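Local coordinates for protein exosome complex component Rrp42 (Methanothermobacter thermautotrophicus, PDB 2WNR) that probably serves as a non-catalytic subunit of the RNA-degrading exosome and helps to shape the active site of its partner subunit Rrp41, at residues T197-G202 with D215-R220; H32-I37 with I205-S210; I221-T226 with K249-A254; N190-M195 with V225-S230. All coordinates share one frame; numbering follows the deposited sequence.

Contact 1: residues T197-G202 with D215-R220; sequences TFAKIG and DILTAR
Phe198 meets segment 215-220 through its carbonyl: the oxygen lies 3.1 Å from CA of Arg220 as a CA-H...O contact, while its ring turns off toward helix 244-268. Next comes Ala199, a non-hydrogen-bonded antiparallel partner of Arg220, whose CB rests on the CD2 branch of Leu217 at 3.7 Å. The backbone of Lys200 is bonded at both N and O: its N donates to Ala219 O (2.7 Å), and its O receives Thr218 N (2.8 Å) almost head-on, with a C=O...donor angle of 174°. The Lys200 side chain runs alongside Thr218, pointing the same way, with CG 4.1 Å from CB of Thr218; bends farther out take NZ to a salt bridge with Asp246. Ile201 closes the apolar side. With CG1 beside the backbone N (chi1 -61°), CG2 is left anti to that N; the Ile201 and Ile216 side chains cross at roughly a right angle, CG2 of Ile201 lying 3.8 Å from CD1 of Ile216, and CG1 packs on CA and CB of Leu217. Helix 11-21 adds further cover over Ile201 and Ile216. Segment 215-220 thus enters as a loop and becomes regular strand at its end, the way strand 219-226 joins strand 193-201 in the antiparallel sheet of the second RNase PH-family domain.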
loop_
_atom_site.group_PDB
_atom_site.type_symbol
_atom_site.label_atom_id
_atom_site.label_comp_id
_atom_site.label_asym_id
_atom_site.label_seq_id
_atom_site.Cartn_x
_atom_site.Cartn_y
_atom_site.Cartn_z
ATOM N N THR A 197 4.952 22.281 25.783
ATOM C CA THR A 197 5.150 22.850 24.457
ATOM C C THR A 197 4.953 24.354 24.518
ATOM O O THR A 197 3.966 24.836 25.075
ATOM C CB THR A 197 4.181 22.248 23.421
ATOM O OG1 THR A 197 4.447 20.851 23.282
ATOM C CG2 THR A 197 4.367 22.892 22.063
ATOM N N PHE A 198 5.901 25.080 23.936
ATOM C CA PHE A 198 5.881 26.539 23.887
ATOM C C PHE A 198 5.777 27.014 22.451
ATOM O O PHE A 198 6.278 26.361 21.544
ATOM C CB PHE A 198 7.165 27.107 24.492
ATOM C CG PHE A 198 7.403 26.687 25.905
ATOM C CD1 PHE A 198 7.084 27.533 26.948
ATOM C CD2 PHE A 198 7.952 25.442 26.194
ATOM C CE1 PHE A 198 7.303 27.145 28.267
ATOM C CE2 PHE A 198 8.176 25.046 27.509
ATOM C CZ PHE A 198 7.853 25.894 28.546
ATOM N N ALA A 199 5.152 28.163 22.249
ATOM C CA ALA A 199 5.055 28.754 20.927
ATOM C C ALA A 199 5.700 30.134 20.908
ATOM O O ALA A 199 5.380 30.980 21.742
ATOM C CB ALA A 199 3.600 28.840 20.494
ATOM N N LYS A 200 6.613 30.350 19.962
ATOM C CA LYS A 200 7.202 31.673 19.755
ATOM C C LYS A 200 6.251 32.560 18.958
ATOM O O LYS A 200 5.989 32.312 17.776
ATOM C CB LYS A 200 8.551 31.567 19.044
ATOM C CG LYS A 200 9.212 32.907 18.690
ATOM C CD LYS A 200 9.994 33.501 19.852
ATOM C CE LYS A 200 10.682 34.796 19.449
ATOM N NZ LYS A 200 11.832 34.615 18.527
ATOM N N ILE A 201 5.726 33.577 19.628
ATOM C CA ILE A 201 4.892 34.581 18.997
ATOM C C ILE A 201 5.497 35.919 19.376
ATOM O O ILE A 201 5.827 36.145 20.549
ATOM C CB ILE A 201 3.410 34.488 19.447
ATOM C CG1 ILE A 201 2.820 33.129 19.058
ATOM C CG2 ILE A 201 2.588 35.598 18.800
ATOM C CD1 ILE A 201 1.678 32.648 19.933
ATOM N N GLY A 202 5.646 36.799 18.383
ATOM C CA GLY A 202 6.306 38.078 18.577
ATOM C C GLY A 202 7.678 37.831 19.157
ATOM O O GLY A 202 8.447 37.042 18.615
ATOM N N ASP A 215 -1.821 28.793 14.672
ATOM C CA ASP A 215 -1.977 29.294 13.311
ATOM C C ASP A 215 -0.929 30.336 12.937
ATOM O O ASP A 215 -0.585 30.470 11.763
ATOM C CB ASP A 215 -3.364 29.923 13.135
ATOM C CG ASP A 215 -4.341 29.008 12.433
ATOM O OD1 ASP A 215 -4.271 27.774 12.649
ATOM O OD2 ASP A 215 -5.193 29.538 11.674
ATOM N N ILE A 216 -0.436 31.077 13.932
ATOM C CA ILE A 216 0.355 32.277 13.667
ATOM C C ILE A 216 1.760 32.272 14.259
ATOM O O ILE A 216 2.535 33.213 14.016
ATOM C CB ILE A 216 -0.366 33.543 14.164
ATOM C CG1 ILE A 216 -0.468 33.527 15.690
ATOM C CG2 ILE A 216 -1.727 33.686 13.479
ATOM C CD1 ILE A 216 -0.162 34.843 16.314
ATOM N N LEU A 217 2.088 31.235 15.037
ATOM C CA LEU A 217 3.387 31.139 15.689
ATOM C C LEU A 217 4.509 31.185 14.659
ATOM O O LEU A 217 4.304 30.831 13.501
ATOM C CB LEU A 217 3.484 29.868 16.544
ATOM C CG LEU A 217 3.265 28.464 15.945
ATOM C CD1 LEU A 217 4.374 28.052 14.992
ATOM C CD2 LEU A 217 3.137 27.443 17.055
ATOM N N THR A 218 5.678 31.659 15.084
ATOM C CA THR A 218 6.882 31.632 14.267
ATOM C C THR A 218 7.475 30.212 14.321
ATOM O O THR A 218 7.835 29.621 13.292
ATOM C CB THR A 218 7.899 32.676 14.778
ATOM O OG1 THR A 218 7.379 33.991 14.558
ATOM C CG2 THR A 218 9.263 32.542 14.079
ATOM N N ALA A 219 7.553 29.678 15.536
ATOM C CA ALA A 219 8.093 28.365 15.790
ATOM C C ALA A 219 7.565 27.874 17.124
ATOM O O ALA A 219 6.953 28.637 17.890
ATOM C CB ALA A 219 9.576 28.426 15.816
ATOM N N ARG A 220 7.800 26.599 17.405
ATOM C CA ARG A 220 7.368 25.990 18.655
ATOM C C ARG A 220 8.487 25.124 19.182
ATOM O O ARG A 220 9.345 24.696 18.418
ATOM C CB ARG A 220 6.130 25.121 18.425
ATOM C CG ARG A 220 6.386 23.954 17.463
ATOM C CD ARG A 220 5.385 22.841 17.593
ATOM N NE ARG A 220 5.127 22.330 16.286
ATOM C CZ ARG A 220 5.517 21.222 15.661
ATOM N NH1 ARG A 220 5.101 21.144 14.417
ATOM N NH2 ARG A 220 6.242 20.226 16.168
#

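Contact 2: residues H32-I37 with I205-S210; sequences HEFRDI and IVLDPS
CG of Asp208 stands anti to the backbone N (chi1 175°), which carries the carboxylate to Arg35, and a bend at chi3 (-65°) turns the Arg35 guanidinium back to meet it. The grip is side-on and takes two nitrogens: NE donates to OD2 at 3.0 Å, and NH2 pairs with OD1 in a salt bridge, both on the syn side, though the two flat groups are twisted 50° apart. OD2 accepts a second bond, from the backbone N of Arg35 at 2.9 Å, arriving nearly end-on to the C-O bond. Alongside, CG of Leu207 sits over one face of the Phe34 ring, 4.2 Å from its centroid, in a CH-pi contact, and CB of Asp208 comes within 3.5 Å of CD1 of that ring. With an alanine at Arg35 the buried Asp208 carboxylate would probably keep the backbone bond but lose its main counter-charge and be freer to turn. Outside the segments, Asn149 also donates to OD1 and Gly148 O accepts from NH2. Gripped at both oxygens, the carboxylate is probably kept ionised, and the ion pair, flanked by the apolar Phe34-Leu207 packing, ties the loop before strand 37-41 to the turn that follows strand 204-207.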
loop_
_atom_site.group_PDB
_atom_site.type_symbol
_atom_site.label_atom_id
_atom_site.label_comp_id
_atom_site.label_asym_id
_atom_site.label_seq_id
_atom_site.Cartn_x
_atom_site.Cartn_y
_atom_site.Cartn_z
ATOM N N HIS A 32 2.893 31.910 30.618
ATOM C CA HIS A 32 3.325 30.547 30.929
ATOM C C HIS A 32 2.254 29.775 31.718
ATOM O O HIS A 32 2.548 29.144 32.740
ATOM C CB HIS A 32 4.666 30.545 31.687
ATOM C CG HIS A 32 5.666 31.537 31.176
ATOM N ND1 HIS A 32 6.360 32.385 32.012
ATOM C CD2 HIS A 32 6.091 31.815 29.921
ATOM C CE1 HIS A 32 7.171 33.143 31.293
ATOM N NE2 HIS A 32 7.026 32.818 30.021
ATOM N N GLU A 33 1.017 29.817 31.230
ATOM C CA GLU A 33 -0.106 29.164 31.904
ATOM C C GLU A 33 -0.856 28.191 30.995
ATOM O O GLU A 33 -1.293 28.556 29.901
ATOM C CB GLU A 33 -1.073 30.215 32.459
ATOM C CG GLU A 33 -2.301 29.628 33.145
ATOM C CD GLU A 33 -3.244 30.681 33.693
ATOM O OE1 GLU A 33 -2.872 31.875 33.730
ATOM O OE2 GLU A 33 -4.364 30.304 34.101
ATOM N N PHE A 34 -1.011 26.956 31.471
ATOM C CA PHE A 34 -1.813 25.939 30.788
ATOM C C PHE A 34 -3.290 26.274 30.815
ATOM O O PHE A 34 -3.751 27.029 31.678
ATOM C CB PHE A 34 -1.624 24.577 31.454
ATOM C CG PHE A 34 -0.391 23.860 31.020
ATOM C CD1 PHE A 34 -0.408 23.052 29.893
ATOM C CD2 PHE A 34 0.792 23.992 31.731
ATOM C CE1 PHE A 34 0.728 22.393 29.480
ATOM C CE2 PHE A 34 1.933 23.327 31.322
ATOM C CZ PHE A 34 1.899 22.529 30.196
ATOM N N ARG A 35 -4.036 25.698 29.874
ATOM C CA ARG A 35 -5.495 25.726 29.930
ATOM C C ARG A 35 -5.942 24.697 30.957
ATOM O O ARG A 35 -5.113 23.985 31.528
ATOM C CB ARG A 35 -6.092 25.409 28.562
ATOM C CG ARG A 35 -5.857 26.480 27.515
ATOM C CD ARG A 35 -5.967 25.929 26.112
ATOM N NE ARG A 35 -4.915 24.954 25.847
ATOM C CZ ARG A 35 -4.787 24.268 24.714
ATOM N NH1 ARG A 35 -5.647 24.446 23.722
ATOM N NH2 ARG A 35 -3.797 23.388 24.578
ATOM N N ASP A 36 -7.244 24.616 31.199
ATOM C CA ASP A 36 -7.777 23.634 32.136
ATOM C C ASP A 36 -7.393 22.229 31.681
ATOM O O ASP A 36 -7.342 21.944 30.483
ATOM C CB ASP A 36 -9.293 23.773 32.257
ATOM C CG ASP A 36 -9.714 25.017 33.035
ATOM O OD1 ASP A 36 -10.738 25.623 32.661
ATOM O OD2 ASP A 36 -9.034 25.390 34.021
ATOM N N ILE A 37 -7.084 21.356 32.630
ATOM C CA ILE A 37 -6.737 19.987 32.277
ATOM C C ILE A 37 -7.695 19.007 32.937
ATOM O O ILE A 37 -8.047 19.153 34.106
ATOM C CB ILE A 37 -5.265 19.647 32.602
ATOM C CG1 ILE A 37 -4.324 20.508 31.750
ATOM C CG2 ILE A 37 -4.981 18.168 32.338
ATOM C CD1 ILE A 37 -2.897 20.493 32.206
ATOM N N ILE A 205 7.893 33.642 24.221
ATOM C CA ILE A 205 7.464 32.249 24.179
ATOM C C ILE A 205 6.246 32.053 25.084
ATOM O O ILE A 205 6.224 32.517 26.231
ATOM C CB ILE A 205 8.593 31.234 24.490
ATOM C CG1 ILE A 205 9.342 31.605 25.769
ATOM C CG2 ILE A 205 9.559 31.127 23.297
ATOM C CD1 ILE A 205 10.008 30.429 26.440
ATOM N N VAL A 206 5.217 31.401 24.549
ATOM C CA VAL A 206 4.016 31.163 25.331
ATOM C C VAL A 206 3.793 29.684 25.518
ATOM O O VAL A 206 3.956 28.909 24.579
ATOM C CB VAL A 206 2.704 31.862 24.802
ATOM C CG1 VAL A 206 2.943 33.222 24.181
ATOM C CG2 VAL A 206 1.812 30.951 23.994
ATOM N N LEU A 207 3.423 29.303 26.736
ATOM C CA LEU A 207 3.244 27.900 27.080
ATOM C C LEU A 207 1.844 27.435 26.707
ATOM O O LEU A 207 0.871 28.144 26.953
ATOM C CB LEU A 207 3.517 27.675 28.574
ATOM C CG LEU A 207 3.209 26.331 29.245
ATOM C CD1 LEU A 207 4.111 25.219 28.724
ATOM C CD2 LEU A 207 3.358 26.473 30.756
ATOM N N ASP A 208 1.768 26.248 26.104
ATOM C CA ASP A 208 0.511 25.573 25.781
ATOM C C ASP A 208 -0.357 26.427 24.844
ATOM O O ASP A 208 -1.301 27.099 25.287
ATOM C CB ASP A 208 -0.210 25.174 27.073
ATOM C CG ASP A 208 -1.570 24.579 26.828
ATOM O OD1 ASP A 208 -1.698 23.783 25.884
ATOM O OD2 ASP A 208 -2.514 24.910 27.580
ATOM N N PRO A 209 -0.023 26.424 23.539
ATOM C CA PRO A 209 -0.697 27.308 22.584
ATOM C C PRO A 209 -2.069 26.829 22.150
ATOM O O PRO A 209 -2.299 25.635 22.008
ATOM C CB PRO A 209 0.255 27.318 21.387
ATOM C CG PRO A 209 0.992 26.056 21.479
ATOM C CD PRO A 209 1.117 25.723 22.925
ATOM N N SER A 210 -2.971 27.775 21.935
ATOM C CA SER A 210 -4.316 27.478 21.439
ATOM C C SER A 210 -4.265 27.336 19.931
ATOM O O SER A 210 -3.235 27.626 19.319
ATOM C CB SER A 210 -5.258 28.608 21.815
ATOM O OG SER A 210 -4.762 29.830 21.316
#

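Contact 3: residues I221-T226 with K249-A254; sequences ISIGVT and KAVSIA
Ile223 drives its CD1 methyl into the helix surface, where it ends 3.7 Å from CB of Ala250 and 3.4 Å from the backbone N of Val251. The Ile223 side chain uses its full length here: CG1 lies beside its own backbone N (chi1 -56°) and chi2 is extended, which sends the delta methyl out toward the turn of helix 244-268 that carries Ala250 and Val251, while the root of the side chain faces the next turn, its CB 4.0 Å from CB of Ala254. CG2 of Val251 approaches the same delta methyl at 3.9 Å, so that the methyl lies near the side chains of both Ala250 and Val251. To either side along the strand stand the next inward-pointing residues. Ile221 offers its CG2 branch to CB of Ala250 at 3.9 Å, and Val225 turns its CG2 to CB of Ala254 at 4.0 Å. Each alanine methyl thereby meets two strand residues, Ala250 between Ile221 and Ile223, Ala254 between Ile223 and Val225. The short segments run 42° apart, with their axes 9.0 Å from each other at closest approach, and the alanines, four residues apart, face successive inward residues of the strand. Phe198 of the adjoining strand extends the same packing over Ala250. A subunit of another protein adds apolar side chains at Ile221 and Val251. No hydrogen bond crosses the interface: it sets mostly branched aliphatic side chains against alanine methyls, with Val251 and the helix backbone also touched, so between these segments the attraction is apolar packing, consistent with hydrophobic burial.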
loop_
_atom_site.group_PDB
_atom_site.type_symbol
_atom_site.label_atom_id
_atom_site.label_comp_id
_atom_site.label_asym_id
_atom_site.label_seq_id
_atom_site.Cartn_x
_atom_site.Cartn_y
_atom_site.Cartn_z
ATOM N N ILE A 221 8.473 24.852 20.481
ATOM C CA ILE A 221 9.423 23.904 21.078
ATOM C C ILE A 221 8.761 23.063 22.182
ATOM O O ILE A 221 8.123 23.592 23.085
ATOM C CB ILE A 221 10.732 24.598 21.571
ATOM C CG1 ILE A 221 11.694 23.570 22.173
ATOM C CG2 ILE A 221 10.424 25.729 22.549
ATOM C CD1 ILE A 221 13.127 24.034 22.286
ATOM N N SER A 222 8.891 21.747 22.070
ATOM C CA SER A 222 8.358 20.833 23.064
ATOM C C SER A 222 9.496 20.275 23.886
ATOM O O SER A 222 10.503 19.819 23.326
ATOM C CB SER A 222 7.606 19.686 22.394
ATOM O OG SER A 222 6.570 20.189 21.576
ATOM N N ILE A 223 9.336 20.308 25.208
ATOM C CA ILE A 223 10.352 19.787 26.104
ATOM C C ILE A 223 9.791 18.736 27.061
ATOM O O ILE A 223 8.839 18.992 27.794
ATOM C CB ILE A 223 11.064 20.924 26.867
ATOM C CG1 ILE A 223 11.660 21.924 25.873
ATOM C CG2 ILE A 223 12.164 20.364 27.775
ATOM C CD1 ILE A 223 12.019 23.240 26.483
ATOM N N GLY A 224 10.380 17.544 27.025
ATOM C CA GLY A 224 10.029 16.484 27.960
ATOM C C GLY A 224 11.000 16.465 29.128
ATOM O O GLY A 224 12.209 16.274 28.938
ATOM N N VAL A 225 10.466 16.668 30.334
ATOM C CA VAL A 225 11.258 16.662 31.572
ATOM C C VAL A 225 10.865 15.480 32.466
ATOM O O VAL A 225 9.706 15.075 32.486
ATOM C CB VAL A 225 11.096 17.983 32.363
ATOM C CG1 VAL A 225 12.101 18.054 33.490
ATOM C CG2 VAL A 225 11.272 19.182 31.430
ATOM N N THR A 226 11.833 14.930 33.195
ATOM C CA THR A 226 11.578 13.782 34.057
ATOM C C THR A 226 11.297 14.230 35.496
ATOM O O THR A 226 11.385 15.425 35.819
ATOM C CB THR A 226 12.747 12.761 34.030
ATOM O OG1 THR A 226 13.918 13.340 34.626
ATOM C CG2 THR A 226 13.056 12.328 32.607
ATOM N N LYS A 249 15.142 29.620 27.935
ATOM C CA LYS A 249 13.997 30.113 28.695
ATOM C C LYS A 249 12.922 29.030 28.769
ATOM O O LYS A 249 12.388 28.752 29.841
ATOM C CB LYS A 249 13.448 31.403 28.074
ATOM C CG LYS A 249 12.328 32.066 28.869
ATOM C CD LYS A 249 12.102 33.513 28.443
ATOM C CE LYS A 249 10.876 34.098 29.154
ATOM N NZ LYS A 249 10.814 35.584 29.055
ATOM N N ALA A 250 12.625 28.416 27.628
ATOM C CA ALA A 250 11.665 27.312 27.562
ATOM C C ALA A 250 12.054 26.137 28.464
ATOM O O ALA A 250 11.209 25.607 29.169
ATOM C CB ALA A 250 11.460 26.850 26.115
ATOM N N VAL A 251 13.322 25.735 28.449
ATOM C CA VAL A 251 13.809 24.742 29.403
ATOM C C VAL A 251 13.465 25.189 30.823
ATOM O O VAL A 251 12.790 24.468 31.563
ATOM C CB VAL A 251 15.334 24.500 29.262
ATOM C CG1 VAL A 251 15.882 23.722 30.462
ATOM C CG2 VAL A 251 15.634 23.779 27.947
ATOM N N SER A 252 13.901 26.394 31.176
ATOM C CA SER A 252 13.674 26.947 32.508
ATOM C C SER A 252 12.220 26.775 32.958
ATOM O O SER A 252 11.967 26.131 33.979
ATOM C CB SER A 252 14.109 28.417 32.568
ATOM O OG SER A 252 13.973 28.938 33.877
ATOM N N ILE A 253 11.274 27.322 32.192
ATOM C CA ILE A 253 9.851 27.158 32.509
ATOM C C ILE A 253 9.470 25.678 32.587
ATOM O O ILE A 253 8.915 25.240 33.597
ATOM C CB ILE A 253 8.890 27.931 31.543
ATOM C CG1 ILE A 253 8.972 29.444 31.770
ATOM C CG2 ILE A 253 7.462 27.518 31.763
ATOM C CD1 ILE A 253 9.566 30.197 30.615
ATOM N N ALA A 254 9.785 24.913 31.545
ATOM C CA ALA A 254 9.417 23.494 31.498
ATOM C C ALA A 254 9.831 22.750 32.772
ATOM O O ALA A 254 9.037 21.997 33.346
ATOM C CB ALA A 254 9.989 22.816 30.252
#

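Contact 4: residues N190-M195 with V225-S230; sequences NRKALM and VTEEGS
Leu194 and Val225 form the antiparallel hydrogen-bonded pair: Val225 N donates to Leu194 O at 2.9 Å and Leu194 N to Val225 O at 3.1 Å. Beside it, Ala193 and Thr226 form a non-hydrogen-bonded pair, with CB of Ala193 lying 4.1 Å from CG2 of Thr226. The third backbone link, Glu227 N to Lys192 O, is weak. Around this frame lie charged side chains. CG of Glu227 lies beside its backbone N (chi1 -77°) and the side chain runs extended from there, bringing the carboxylate to Lys192, where OE2 comes 3.3 Å from CE; the salt bridge to NZ is long, at 3.8 Å, and the stronger partner of that amine is Asp266. Arg191 crosses Glu228 at about a right angle, its CD 3.4 Å from OE2 of Glu228, but that oxygen lies well out of the guanidinium plane and no N-H points at it, which leaves charge attraction beyond salt-bridge range. What places the glutamates is the type I turn Thr226 to Gly229, closed by Gly229 N to Thr226 O and by Thr226 N to Ser230 O. At its base, OG1 of Thr226 lies 2.8 Å from OG of Ser230. Leu194 and Val225 turn to helix 244-268, whereas Ala193 and Thr226 face Ser118. With Gly229, the last residue of the turn, at a positive phi, this is the type I turn with G1 bulge of a beta hairpin, here joining strands 219-226 and 231-237 beside the start of strand 193-201.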
loop_
_atom_site.group_PDB
_atom_site.type_symbol
_atom_site.label_atom_id
_atom_site.label_comp_id
_atom_site.label_asym_id
_atom_site.label_seq_id
_atom_site.Cartn_x
_atom_site.Cartn_y
_atom_site.Cartn_z
ATOM N N ASN A 190 9.176 2.829 36.341
ATOM C CA ASN A 190 10.342 3.276 37.101
ATOM C C ASN A 190 10.260 4.737 37.531
ATOM O O ASN A 190 10.707 5.099 38.626
ATOM C CB ASN A 190 11.628 3.023 36.312
ATOM C CG ASN A 190 12.133 1.595 36.452
ATOM O OD1 ASN A 190 11.752 0.869 37.372
ATOM N ND2 ASN A 190 13.003 1.188 35.535
ATOM N N ARG A 191 9.688 5.563 36.653
ATOM C CA ARG A 191 9.564 7.006 36.862
ATOM C C ARG A 191 8.612 7.656 35.856
ATOM O O ARG A 191 8.211 7.036 34.874
ATOM C CB ARG A 191 10.934 7.700 36.826
ATOM C CG ARG A 191 11.907 7.239 35.732
ATOM C CD ARG A 191 13.273 7.856 35.982
ATOM N NE ARG A 191 14.368 7.145 35.325
ATOM C CZ ARG A 191 14.996 6.076 35.819
ATOM N NH1 ARG A 191 15.990 5.520 35.135
ATOM N NH2 ARG A 191 14.635 5.551 36.985
ATOM N N LYS A 192 8.244 8.905 36.121
ATOM C CA LYS A 192 7.338 9.640 35.245
ATOM C C LYS A 192 8.066 10.775 34.557
ATOM O O LYS A 192 9.070 11.281 35.060
ATOM C CB LYS A 192 6.145 10.194 36.028
ATOM C CG LYS A 192 5.003 9.206 36.222
ATOM C CD LYS A 192 4.131 9.583 37.411
ATOM C CE LYS A 192 4.683 9.000 38.695
ATOM N NZ LYS A 192 3.952 9.505 39.888
ATOM N N ALA A 193 7.556 11.150 33.392
ATOM C CA ALA A 193 8.031 12.307 32.658
ATOM C C ALA A 193 6.834 12.922 31.944
ATOM O O ALA A 193 5.913 12.205 31.536
ATOM C CB ALA A 193 9.088 11.901 31.668
ATOM N N LEU A 194 6.826 14.242 31.815
ATOM C CA LEU A 194 5.778 14.914 31.052
ATOM C C LEU A 194 6.370 16.009 30.172
ATOM O O LEU A 194 7.571 16.292 30.251
ATOM C CB LEU A 194 4.680 15.470 31.970
ATOM C CG LEU A 194 3.749 14.469 32.672
ATOM C CD1 LEU A 194 2.777 15.196 33.578
ATOM C CD2 LEU A 194 2.991 13.568 31.695
ATOM N N MET A 195 5.519 16.637 29.359
ATOM C CA MET A 195 5.986 17.543 28.329
ATOM C C MET A 195 5.280 18.895 28.308
ATOM O O MET A 195 4.055 18.993 28.466
ATOM C CB MET A 195 5.855 16.862 26.974
ATOM C CG MET A 195 6.354 17.660 25.796
ATOM S SD MET A 195 6.528 16.604 24.345
ATOM C CE MET A 195 8.004 15.672 24.792
ATOM N N VAL A 225 10.466 16.668 30.334
ATOM C CA VAL A 225 11.258 16.662 31.572
ATOM C C VAL A 225 10.865 15.480 32.466
ATOM O O VAL A 225 9.706 15.075 32.486
ATOM C CB VAL A 225 11.096 17.983 32.363
ATOM C CG1 VAL A 225 12.101 18.054 33.490
ATOM C CG2 VAL A 225 11.272 19.182 31.430
ATOM N N THR A 226 11.833 14.930 33.195
ATOM C CA THR A 226 11.578 13.782 34.057
ATOM C C THR A 226 11.297 14.230 35.496
ATOM O O THR A 226 11.385 15.425 35.819
ATOM C CB THR A 226 12.747 12.761 34.030
ATOM O OG1 THR A 226 13.918 13.340 34.626
ATOM C CG2 THR A 226 13.056 12.328 32.607
ATOM N N GLU A 227 10.962 13.270 36.354
ATOM C CA GLU A 227 10.711 13.532 37.770
ATOM C C GLU A 227 11.849 14.286 38.452
ATOM O O GLU A 227 11.607 15.194 39.251
ATOM C CB GLU A 227 10.485 12.223 38.518
ATOM C CG GLU A 227 9.115 11.607 38.326
ATOM C CD GLU A 227 8.884 10.422 39.246
ATOM O OE1 GLU A 227 9.886 9.852 39.752
ATOM O OE2 GLU A 227 7.702 10.068 39.467
ATOM N N GLU A 228 13.084 13.898 38.141
ATOM C CA GLU A 228 14.264 14.483 38.782
ATOM C C GLU A 228 14.831 15.690 38.028
ATOM O O GLU A 228 15.996 16.054 38.202
ATOM C CB GLU A 228 15.349 13.421 39.040
ATOM C CG GLU A 228 15.623 12.457 37.889
ATOM C CD GLU A 228 14.654 11.282 37.860
ATOM O OE1 GLU A 228 14.567 10.567 38.894
ATOM O OE2 GLU A 228 13.991 11.074 36.804
ATOM N N GLY A 229 13.989 16.300 37.191
ATOM C CA GLY A 229 14.306 17.563 36.530
ATOM C C GLY A 229 15.309 17.501 35.395
ATOM O O GLY A 229 15.960 18.499 35.102
ATOM N N SER A 230 15.437 16.341 34.755
ATOM C CA SER A 230 16.332 16.192 33.607
ATOM C C SER A 230 15.541 16.115 32.298
ATOM O O SER A 230 14.397 15.645 32.287
ATOM C CB SER A 230 17.248 14.971 33.784
ATOM O OG SER A 230 16.511 13.766 33.722
#

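Overall arrangement
Contact 3 is the buried one; contacts 1, 2 and 4 are partly buried, and contact 4 alone includes exposed residues among those that touch. Contacts 1 and 4 join the same two strands, 193-201 and 219-226, at sites whose centres are 24 Å apart, and both rest on backbone hydrogen bonds. Contact 3 builds on strand 219-226 too, sharing Val225 and Thr226 with contact 4, but relies on apolar packing alone. Contact 2 brings in a remote loop and strand 204-207; its side-on ion pair on a buried carboxylate contrasts with the long, more exposed charge pairing of contact 4. It meets contact 1 through the probable bond Ala199 N to Val206 O, and contact 3 where Ile205 packs on Ala250.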